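Local coordinates for protein putative TIM-barrel metal-dependent hydrolase (PDB 4DZI) that probably acts as a metal-dependent hydrolase of the amidohydrolase superfamily, binding a pair of cadmium ions in its TIM-barrel active site, at residues 13-18 / 228-233; 291-296 / 359-364; 351-356 / 367-372. All coordinates share one frame; numbering follows the deposited sequence.

Contact 1 (13-18 / 228-233). With CD (cadmium ion), chain Q.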
loop_
_atom_site.group_PDB
_atom_site.type_symbol
_atom_site.label_atom_id
_atom_site.label_comp_id
_atom_site.label_asym_id
_atom_site.label_seq_id
_atom_site.Cartn_x
_atom_site.Cartn_y
_atom_site.Cartn_z
ATOM N N ASP C 13 -4.632 10.949 22.283
ATOM C CA ASP C 13 -3.368 10.234 22.056
ATOM C C ASP C 13 -2.334 10.699 23.053
ATOM O O ASP C 13 -1.632 11.694 22.834
ATOM C CB ASP C 13 -2.816 10.488 20.651
ATOM C CG ASP C 13 -1.690 9.551 20.300
ATOM O OD1 ASP C 13 -1.258 8.742 21.174
ATOM O OD2 ASP C 13 -1.214 9.666 19.146
ATOM N N ASN C 14 -2.238 9.927 24.141
ATOM C CA ASN C 14 -1.159 10.140 25.099
ATOM C C ASN C 14 -0.527 8.798 25.414
ATOM O O ASN C 14 -1.120 7.754 25.203
ATOM C CB ASN C 14 -1.710 10.769 26.397
ATOM C CG ASN C 14 -1.486 12.272 26.497
ATOM O OD1 ASN C 14 -1.188 12.783 27.593
ATOM N ND2 ASN C 14 -1.719 13.004 25.410
ATOM N N HIS C 15 0.727 8.831 25.876
ATOM C CA HIS C 15 1.430 7.597 26.260
ATOM C C HIS C 15 2.006 7.583 27.664
ATOM O O HIS C 15 2.304 8.629 28.225
ATOM C CB HIS C 15 2.559 7.307 25.243
ATOM C CG HIS C 15 2.035 6.993 23.875
ATOM N ND1 HIS C 15 1.632 5.760 23.540
ATOM C CD2 HIS C 15 1.767 7.812 22.778
ATOM C CE1 HIS C 15 1.149 5.764 22.281
ATOM N NE2 HIS C 15 1.227 7.007 21.807
ATOM N N TYR C 16 2.129 6.378 28.213
ATOM C CA TYR C 16 3.038 6.095 29.319
ATOM C C TYR C 16 4.232 5.333 28.729
ATOM O O TYR C 16 4.196 4.874 27.566
ATOM C CB TYR C 16 2.340 5.246 30.391
ATOM C CG TYR C 16 1.545 4.130 29.803
ATOM C CD1 TYR C 16 2.168 2.969 29.309
ATOM C CD2 TYR C 16 0.153 4.219 29.695
ATOM C CE1 TYR C 16 1.418 1.949 28.729
ATOM C CE2 TYR C 16 -0.605 3.202 29.103
ATOM C CZ TYR C 16 0.034 2.065 28.634
ATOM O OH TYR C 16 -0.685 1.060 28.045
ATOM N N TYR C 17 5.296 5.189 29.525
ATOM C CA TYR C 17 6.393 4.308 29.155
ATOM C C TYR C 17 6.304 3.147 30.140
ATOM O O TYR C 17 6.332 3.333 31.375
ATOM C CB TYR C 17 7.720 5.044 29.259
ATOM C CG TYR C 17 7.909 6.080 28.161
ATOM C CD1 TYR C 17 7.794 5.713 26.819
ATOM C CD2 TYR C 17 8.140 7.421 28.439
ATOM C CE1 TYR C 17 7.984 6.624 25.788
ATOM C CE2 TYR C 17 8.298 8.347 27.424
ATOM C CZ TYR C 17 8.212 7.952 26.092
ATOM O OH TYR C 17 8.415 8.877 25.085
ATOM N N GLU C 18 6.155 1.943 29.628
ATOM C CA GLU C 18 5.971 0.780 30.513
ATOM C C GLU C 18 7.196 0.502 31.353
ATOM O O GLU C 18 8.303 0.581 30.871
ATOM C CB GLU C 18 5.686 -0.489 29.721
ATOM C CG GLU C 18 4.390 -0.496 28.914
ATOM C CD GLU C 18 4.495 0.157 27.534
ATOM O OE1 GLU C 18 5.453 0.885 27.207
ATOM O OE2 GLU C 18 3.585 -0.108 26.729
ATOM N N GLY C 228 -10.153 0.932 19.337
ATOM C CA GLY C 228 -9.164 1.875 18.828
ATOM C C GLY C 228 -8.066 1.126 18.110
ATOM O O GLY C 228 -7.700 0.022 18.504
ATOM N N PHE C 229 -7.578 1.734 17.018
ATOM C CA PHE C 229 -6.491 1.179 16.221
ATOM C C PHE C 229 -5.332 2.173 16.247
ATOM O O PHE C 229 -5.388 3.238 15.619
ATOM C CB PHE C 229 -6.930 0.976 14.742
ATOM C CG PHE C 229 -7.967 -0.103 14.572
ATOM C CD1 PHE C 229 -7.635 -1.433 14.752
ATOM C CD2 PHE C 229 -9.284 0.223 14.269
ATOM C CE1 PHE C 229 -8.600 -2.432 14.614
ATOM C CE2 PHE C 229 -10.261 -0.781 14.139
ATOM C CZ PHE C 229 -9.912 -2.105 14.315
ATOM N N HIS C 230 -4.289 1.841 16.998
ATOM C CA HIS C 230 -3.141 2.735 17.134
ATOM C C HIS C 230 -1.981 2.172 16.411
ATOM O O HIS C 230 -1.786 0.954 16.438
ATOM C CB HIS C 230 -2.741 2.844 18.620
ATOM C CG HIS C 230 -1.625 3.851 18.877
ATOM N ND1 HIS C 230 -0.307 3.584 18.655
ATOM C CD2 HIS C 230 -1.688 5.175 19.291
ATOM C CE1 HIS C 230 0.426 4.677 18.933
ATOM N NE2 HIS C 230 -0.408 5.655 19.306
ATOM N N LEU C 231 -1.207 3.051 15.778
ATOM C CA LEU C 231 0.049 2.664 15.129
ATOM C C LEU C 231 0.811 1.615 15.946
ATOM O O LEU C 231 1.093 1.822 17.125
ATOM C CB LEU C 231 0.932 3.908 14.998
ATOM C CG LEU C 231 2.125 3.735 14.079
ATOM C CD1 LEU C 231 1.656 3.548 12.628
ATOM C CD2 LEU C 231 3.047 4.951 14.205
ATOM N N SER C 232 1.244 0.532 15.285
ATOM C CA SER C 232 1.828 -0.617 15.999
ATOM C C SER C 232 2.894 -1.242 15.120
ATOM O O SER C 232 3.041 -0.848 13.958
ATOM C CB SER C 232 0.751 -1.695 16.232
ATOM O OG SER C 232 -0.323 -1.219 17.077
ATOM N N ASP C 233 3.596 -2.252 15.644
ATOM C CA ASP C 233 4.243 -3.194 14.711
ATOM C C ASP C 233 3.157 -4.093 14.163
ATOM O O ASP C 233 2.669 -4.986 14.834
ATOM C CB ASP C 233 5.296 -4.057 15.422
ATOM C CG ASP C 233 6.070 -4.932 14.453
ATOM O OD1 ASP C 233 5.677 -5.024 13.267
ATOM O OD2 ASP C 233 7.084 -5.523 14.867
HETATM CD CD CD Q . 0.348 7.789 19.960
#
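Asp-13, His-15 and His-230 meet through a shared cadmium ion rather than through any hydrogen bond, an economical example of how a metal can join distant strands. Walking from Asp-13, the carboxylate grips the ion with both oxygens, though unequally: OD1 lies 2.2 Å from the cadmium and OD2 2.6 Å. A chi1 of -168° swings this carboxylate beside its own carbonyl carbon and toward the ion, and its plane stands 80° from the ring of His-230. Asn-14 turns away from the contact and folds its amide back, ND2 donating to Asp-13 O from above the carbonyl plane. His-15 then returns to the site, its NE2 2.2 Å from the metal and 3.3 Å from NE2 of His-230, a closeness that comes from common ligation. His-230 NE2 lies in the plane of the His-15 ring, at its edge. The second histidine is itself braced: His-230 ND1 donates to Leu-231 O at 2.7 Å, which helps fix the ring's rotation and leaves NE2 to the metal. Glu-293 and Asp-356 complete this cadmium site. Strand 9-15 runs beside strand 115-121, whose Leu-121 touches both Asp-13 and His-230, while strand 227-230 lies between strands 192-193 and 289-292, with helix 266-277 packed against Phe-229.

Contact 2 (291-296 / 359-364). With CD (cadmium ion), chain P; CD (cadmium ion), chain Q.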
loop_
_atom_site.group_PDB
_atom_site.type_symbol
_atom_site.label_atom_id
_atom_site.label_comp_id
_atom_site.label_asym_id
_atom_site.label_seq_id
_atom_site.Cartn_x
_atom_site.Cartn_y
_atom_site.Cartn_z
ATOM N N SER C 291 -9.126 5.719 14.766
ATOM C CA SER C 291 -7.742 5.573 14.287
ATOM C C SER C 291 -6.857 6.576 15.004
ATOM O O SER C 291 -7.145 7.778 14.974
ATOM C CB SER C 291 -7.719 5.831 12.767
ATOM O OG SER C 291 -6.379 5.978 12.308
ATOM N N ILE C 292 -5.821 6.088 15.687
ATOM C CA ILE C 292 -4.923 6.974 16.444
ATOM C C ILE C 292 -3.467 6.833 15.968
ATOM O O ILE C 292 -2.935 5.721 15.891
ATOM C CB ILE C 292 -5.012 6.642 17.960
ATOM C CG1 ILE C 292 -6.485 6.546 18.413
ATOM C CG2 ILE C 292 -4.217 7.665 18.782
ATOM C CD1 ILE C 292 -6.671 6.134 19.869
ATOM N N GLU C 293 -2.842 7.971 15.679
ATOM C CA GLU C 293 -1.432 8.040 15.234
ATOM C C GLU C 293 -1.176 7.310 13.934
ATOM O O GLU C 293 -0.056 6.872 13.675
ATOM C CB GLU C 293 -0.418 7.596 16.331
ATOM C CG GLU C 293 0.934 8.325 16.149
ATOM C CD GLU C 293 2.029 7.973 17.132
ATOM O OE1 GLU C 293 3.205 8.131 16.759
ATOM O OE2 GLU C 293 1.724 7.528 18.259
ATOM N N ASN C 294 -2.202 7.231 13.099
ATOM C CA ASN C 294 -1.991 6.622 11.781
ATOM C C ASN C 294 -2.079 7.640 10.637
ATOM O O ASN C 294 -1.984 7.242 9.451
ATOM C CB ASN C 294 -3.057 5.554 11.592
ATOM C CG ASN C 294 -3.011 4.505 12.696
ATOM O OD1 ASN C 294 -1.951 3.980 13.003
ATOM N ND2 ASN C 294 -4.168 4.235 13.311
ATOM N N GLY C 295 -2.278 8.931 10.963
ATOM C CA GLY C 295 -2.535 10.002 9.962
ATOM C C GLY C 295 -3.981 9.917 9.473
ATOM O O GLY C 295 -4.723 9.047 9.885
ATOM N N SER C 296 -4.344 10.781 8.526
ATOM C CA SER C 296 -5.665 10.734 7.931
ATOM C C SER C 296 -5.521 10.661 6.425
ATOM O O SER C 296 -6.513 10.572 5.736
ATOM C CB SER C 296 -6.505 11.983 8.301
ATOM O OG SER C 296 -5.940 13.192 7.791
ATOM N N HIS C 359 5.698 11.490 23.341
ATOM C CA HIS C 359 6.655 10.960 22.353
ATOM C C HIS C 359 7.439 12.002 21.595
ATOM O O HIS C 359 7.004 13.117 21.418
ATOM C CB HIS C 359 5.884 10.072 21.350
ATOM C CG HIS C 359 5.501 8.714 21.892
ATOM N ND1 HIS C 359 4.832 7.774 21.132
ATOM C CD2 HIS C 359 5.745 8.122 23.113
ATOM C CE1 HIS C 359 4.670 6.665 21.855
ATOM N NE2 HIS C 359 5.248 6.866 23.062
ATOM N N GLY C 360 8.633 11.639 21.114
ATOM C CA GLY C 360 9.441 12.652 20.438
ATOM C C GLY C 360 8.798 13.198 19.170
ATOM O O GLY C 360 8.971 14.385 18.817
ATOM N N GLU C 361 8.044 12.329 18.487
ATOM C CA GLU C 361 7.311 12.696 17.255
ATOM C C GLU C 361 5.979 13.407 17.534
ATOM O O GLU C 361 5.280 13.845 16.600
ATOM C CB GLU C 361 7.060 11.439 16.386
ATOM C CG GLU C 361 6.120 10.373 17.000
ATOM C CD GLU C 361 6.801 9.354 17.919
ATOM O OE1 GLU C 361 8.003 9.573 18.262
ATOM O OE2 GLU C 361 6.159 8.306 18.291
ATOM N N GLY C 362 5.642 13.551 18.810
ATOM C CA GLY C 362 4.400 14.218 19.200
ATOM C C GLY C 362 4.578 15.710 19.383
ATOM O O GLY C 362 5.651 16.283 19.123
ATOM N N LEU C 363 3.511 16.381 19.807
ATOM C CA LEU C 363 3.611 17.797 20.147
ATOM C C LEU C 363 4.220 18.011 21.535
ATOM O O LEU C 363 3.853 17.347 22.497
ATOM C CB LEU C 363 2.236 18.432 20.137
ATOM C CG LEU C 363 1.461 18.346 18.836
ATOM C CD1 LEU C 363 0.071 18.949 19.081
ATOM C CD2 LEU C 363 2.221 19.050 17.727
ATOM N N ALA C 364 5.122 18.975 21.647
ATOM C CA ALA C 364 5.689 19.312 22.947
ATOM C C ALA C 364 4.607 19.875 23.853
ATOM O O ALA C 364 4.572 19.588 25.044
ATOM C CB ALA C 364 6.796 20.347 22.781
HETATM CD CD CD P . 4.031 8.090 18.991
HETATM CD CD CD Q . 0.348 7.789 19.960
HETATM O O HOH W 1 4.280 5.633 18.719
#
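Glu-293 carries its carboxylate out on a chain extended beyond CG, with CG anti to the backbone N (chi1 -151°), whereas Glu-361 arrives on a bent one, its CG lying between the backbone N and the carbonyl carbon and chi2 turning to -86°. One straight and one folded glutamate thus converge on the same cadmium ion, their side chains crossing at about a right angle and their carboxylate planes 41° apart. Glu-293 OE1 and Glu-361 OE2 come within 3.3 Å of each other, a proximity of like charges that the shared metal would be expected to offset.

The two carboxylates work differently. Glu-361 uses OE2 alone, 2.2 Å from the ion. Glu-293 chelates it with both oxygens, and its OE2 also bridges to the second cadmium, 2.2 Å from that ion and 2.5 Å from the first. His-359 adds ND1 at 2.3 Å from the first cadmium, and a water lies 2.5 Å from the same ion. The other ring nitrogen of His-359, NE2, is hydrogen-bonded to Thr-123 OG1, a second-shell tie that helps orient the imidazole, and the ring stacks on that of His-15. A type I turn from His-359 to Gly-362, closed by Gly-362 N donating to His-359 O at 3.0 Å, lets the histidine and the glutamate face the metal together. Asp-356 completes the protein ligands of this ion. A ligand just beyond the C-terminal end of strand 289-292, facing a metal-binding loop across a carboxylate-bridged pair of ions, is consistent with a binuclear amidohydrolase site at the C-terminal end of a TIM barrel, here with a histidine and a glutamate from one loop on one of the ions.

Contact 3 (351-356 / 367-372). With CD (cadmium ion), chain P; CD (cadmium ion), chain Q.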
loop_
_atom_site.group_PDB
_atom_site.type_symbol
_atom_site.label_atom_id
_atom_site.label_comp_id
_atom_site.label_asym_id
_atom_site.label_seq_id
_atom_site.Cartn_x
_atom_site.Cartn_y
_atom_site.Cartn_z
ATOM N N ILE C 351 -13.236 14.352 13.350
ATOM C CA ILE C 351 -11.820 14.727 13.489
ATOM C C ILE C 351 -11.484 14.888 14.973
ATOM O O ILE C 351 -12.160 15.632 15.689
ATOM C CB ILE C 351 -11.529 16.023 12.722
ATOM C CG1 ILE C 351 -11.757 15.799 11.225
ATOM C CG2 ILE C 351 -10.109 16.502 12.975
ATOM C CD1 ILE C 351 -11.543 17.069 10.406
ATOM N N LEU C 352 -10.466 14.155 15.417
ATOM C CA LEU C 352 -10.050 14.211 16.810
ATOM C C LEU C 352 -8.699 14.839 17.036
ATOM O O LEU C 352 -7.702 14.498 16.384
ATOM C CB LEU C 352 -10.015 12.797 17.399
ATOM C CG LEU C 352 -11.328 12.017 17.451
ATOM C CD1 LEU C 352 -11.150 10.570 17.860
ATOM C CD2 LEU C 352 -12.234 12.729 18.460
ATOM N N PHE C 353 -8.618 15.714 18.026
ATOM C CA PHE C 353 -7.318 16.135 18.531
ATOM C C PHE C 353 -6.600 15.063 19.353
ATOM O O PHE C 353 -7.163 14.497 20.296
ATOM C CB PHE C 353 -7.507 17.412 19.358
ATOM C CG PHE C 353 -6.503 17.587 20.455
ATOM C CD1 PHE C 353 -5.166 17.837 20.180
ATOM C CD2 PHE C 353 -6.920 17.506 21.779
ATOM C CE1 PHE C 353 -4.257 18.014 21.223
ATOM C CE2 PHE C 353 -6.021 17.666 22.822
ATOM C CZ PHE C 353 -4.699 17.952 22.547
ATOM N N GLY C 354 -5.360 14.767 18.952
ATOM C CA GLY C 354 -4.490 13.887 19.752
ATOM C C GLY C 354 -3.071 14.458 19.610
ATOM O O GLY C 354 -2.650 14.820 18.515
ATOM N N SER C 355 -2.338 14.553 20.710
ATOM C CA SER C 355 -1.017 15.175 20.689
ATOM C C SER C 355 0.142 14.174 20.601
ATOM O O SER C 355 1.241 14.552 20.163
ATOM C CB SER C 355 -0.802 15.968 21.991
ATOM O OG SER C 355 -0.772 15.058 23.079
ATOM N N ASP C 356 -0.094 12.929 21.023
ATOM C CA ASP C 356 0.939 11.891 21.105
ATOM C C ASP C 356 1.971 12.223 22.150
ATOM O O ASP C 356 3.094 11.742 22.098
ATOM C CB ASP C 356 1.641 11.688 19.749
ATOM C CG ASP C 356 2.406 10.363 19.665
ATOM O OD1 ASP C 356 2.024 9.352 20.278
ATOM O OD2 ASP C 356 3.392 10.345 18.903
ATOM N N VAL C 367 -1.911 21.463 23.621
ATOM C CA VAL C 367 -2.910 22.412 23.119
ATOM C C VAL C 367 -2.416 23.219 21.906
ATOM O O VAL C 367 -3.221 23.900 21.274
ATOM C CB VAL C 367 -3.457 23.378 24.201
ATOM C CG1 VAL C 367 -4.210 22.608 25.297
ATOM C CG2 VAL C 367 -2.333 24.268 24.745
ATOM N N SER C 368 -1.119 23.163 21.580
ATOM C CA SER C 368 -0.632 23.841 20.359
ATOM C C SER C 368 -1.228 23.254 19.077
ATOM O O SER C 368 -1.056 23.809 17.992
ATOM C CB SER C 368 0.902 23.844 20.288
ATOM O OG SER C 368 1.378 22.542 20.058
ATOM N N PHE C 369 -1.951 22.143 19.198
ATOM C CA PHE C 369 -2.663 21.583 18.047
ATOM C C PHE C 369 -3.581 22.653 17.444
ATOM O O PHE C 369 -3.847 22.641 16.255
ATOM C CB PHE C 369 -3.463 20.360 18.501
ATOM C CG PHE C 369 -4.090 19.554 17.388
ATOM C CD1 PHE C 369 -5.359 19.866 16.912
ATOM C CD2 PHE C 369 -3.437 18.440 16.872
ATOM C CE1 PHE C 369 -5.956 19.121 15.924
ATOM C CE2 PHE C 369 -4.036 17.678 15.882
ATOM C CZ PHE C 369 -5.295 18.019 15.407
ATOM N N THR C 370 -4.079 23.590 18.260
ATOM C CA THR C 370 -4.987 24.579 17.730
ATOM C C THR C 370 -4.393 25.466 16.637
ATOM O O THR C 370 -5.159 26.051 15.845
ATOM C CB THR C 370 -5.546 25.509 18.836
ATOM O OG1 THR C 370 -4.458 26.153 19.501
ATOM C CG2 THR C 370 -6.350 24.700 19.894
ATOM N N ALA C 371 -3.065 25.562 16.603
ATOM C CA ALA C 371 -2.384 26.312 15.546
ATOM C C ALA C 371 -2.764 25.767 14.160
ATOM O O ALA C 371 -2.733 26.520 13.179
ATOM C CB ALA C 371 -0.860 26.302 15.744
ATOM N N GLU C 372 -3.146 24.483 14.094
ATOM C CA GLU C 372 -3.524 23.830 12.827
ATOM C C GLU C 372 -4.997 24.014 12.465
ATOM O O GLU C 372 -5.449 23.502 11.432
ATOM C CB GLU C 372 -3.235 22.322 12.881
ATOM C CG GLU C 372 -1.901 21.945 13.507
ATOM C CD GLU C 372 -0.749 22.675 12.849
ATOM O OE1 GLU C 372 -0.922 23.147 11.705
ATOM O OE2 GLU C 372 0.318 22.788 13.474
HETATM CD CD CD P . 4.031 8.090 18.991
HETATM CD CD CD Q . 0.348 7.789 19.960
HETATM O O HOH W 1 4.280 5.633 18.719
#
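Phe-353 and Phe-369 carry most of this contact, in which the segment leading to a metal ligand of the TIM barrel is packed against a 3-10 segment of the long loop that precedes helix 378-393. The rings meet as an offset edge-to-face pair, their centroids 5.3 Å apart and their planes at 61°. The edge belongs to Phe-353: its CD1 lies over one face of the Phe-369 ring, 3.4 Å from Phe-369 CG, and the same atom comes 3.5 Å from Phe-369 CB, so the approach falls near the root of the ring rather than over its middle. The side chains slide past one another in opposite directions, and the chi1 of Phe-369, -171°, points CG away from its own backbone N and lays the ring against the main chain at Phe-353, one face over the CA there. The CZ end of the Phe-369 ring comes 4.4 Å from Leu-352 O, while CD2, beside the root, is 4.1 Å from Gly-354 O.

Met-385 of helix 378-393 touches both phenylalanines, while Val-9 and Asp-11 of strand 9-15 adjoin Phe-353, placing the pair between barrel strand and helix. Asp-356, at the end of the same segment, takes no part in the packing but binds both cadmium ions, OD1 bridging them. The 3-10 segment is held by successive backbone bonds such as Glu-372 N to Phe-369 O. Phe-353 CA also lies over the face of the Phe-369 ring in a CH-pi interaction, 4.3 Å from the ring centroid and 16° off its normal.

The three contacts illustrate how one metal centre can draw on widely separated parts of a chain. Contact 1 supplies three of the five residues around one cadmium ion, contact 2 three of the four around the other, and Asp-356 of contact 3 serves both, as does Glu-293. These shared carboxylates meet closely, with Glu-293 OE2 2.7 Å from Asp-356 OD1. Contacts 1 and 2 have centres about 9 Å apart and adjoin in one sheet, where Ile-292 N lies 2.9 Å from Phe-229 O. Contact 3, centred about 10 Å from contact 2, is tied to it by a probable backbone bond from Leu-363 N to Ser-355 O.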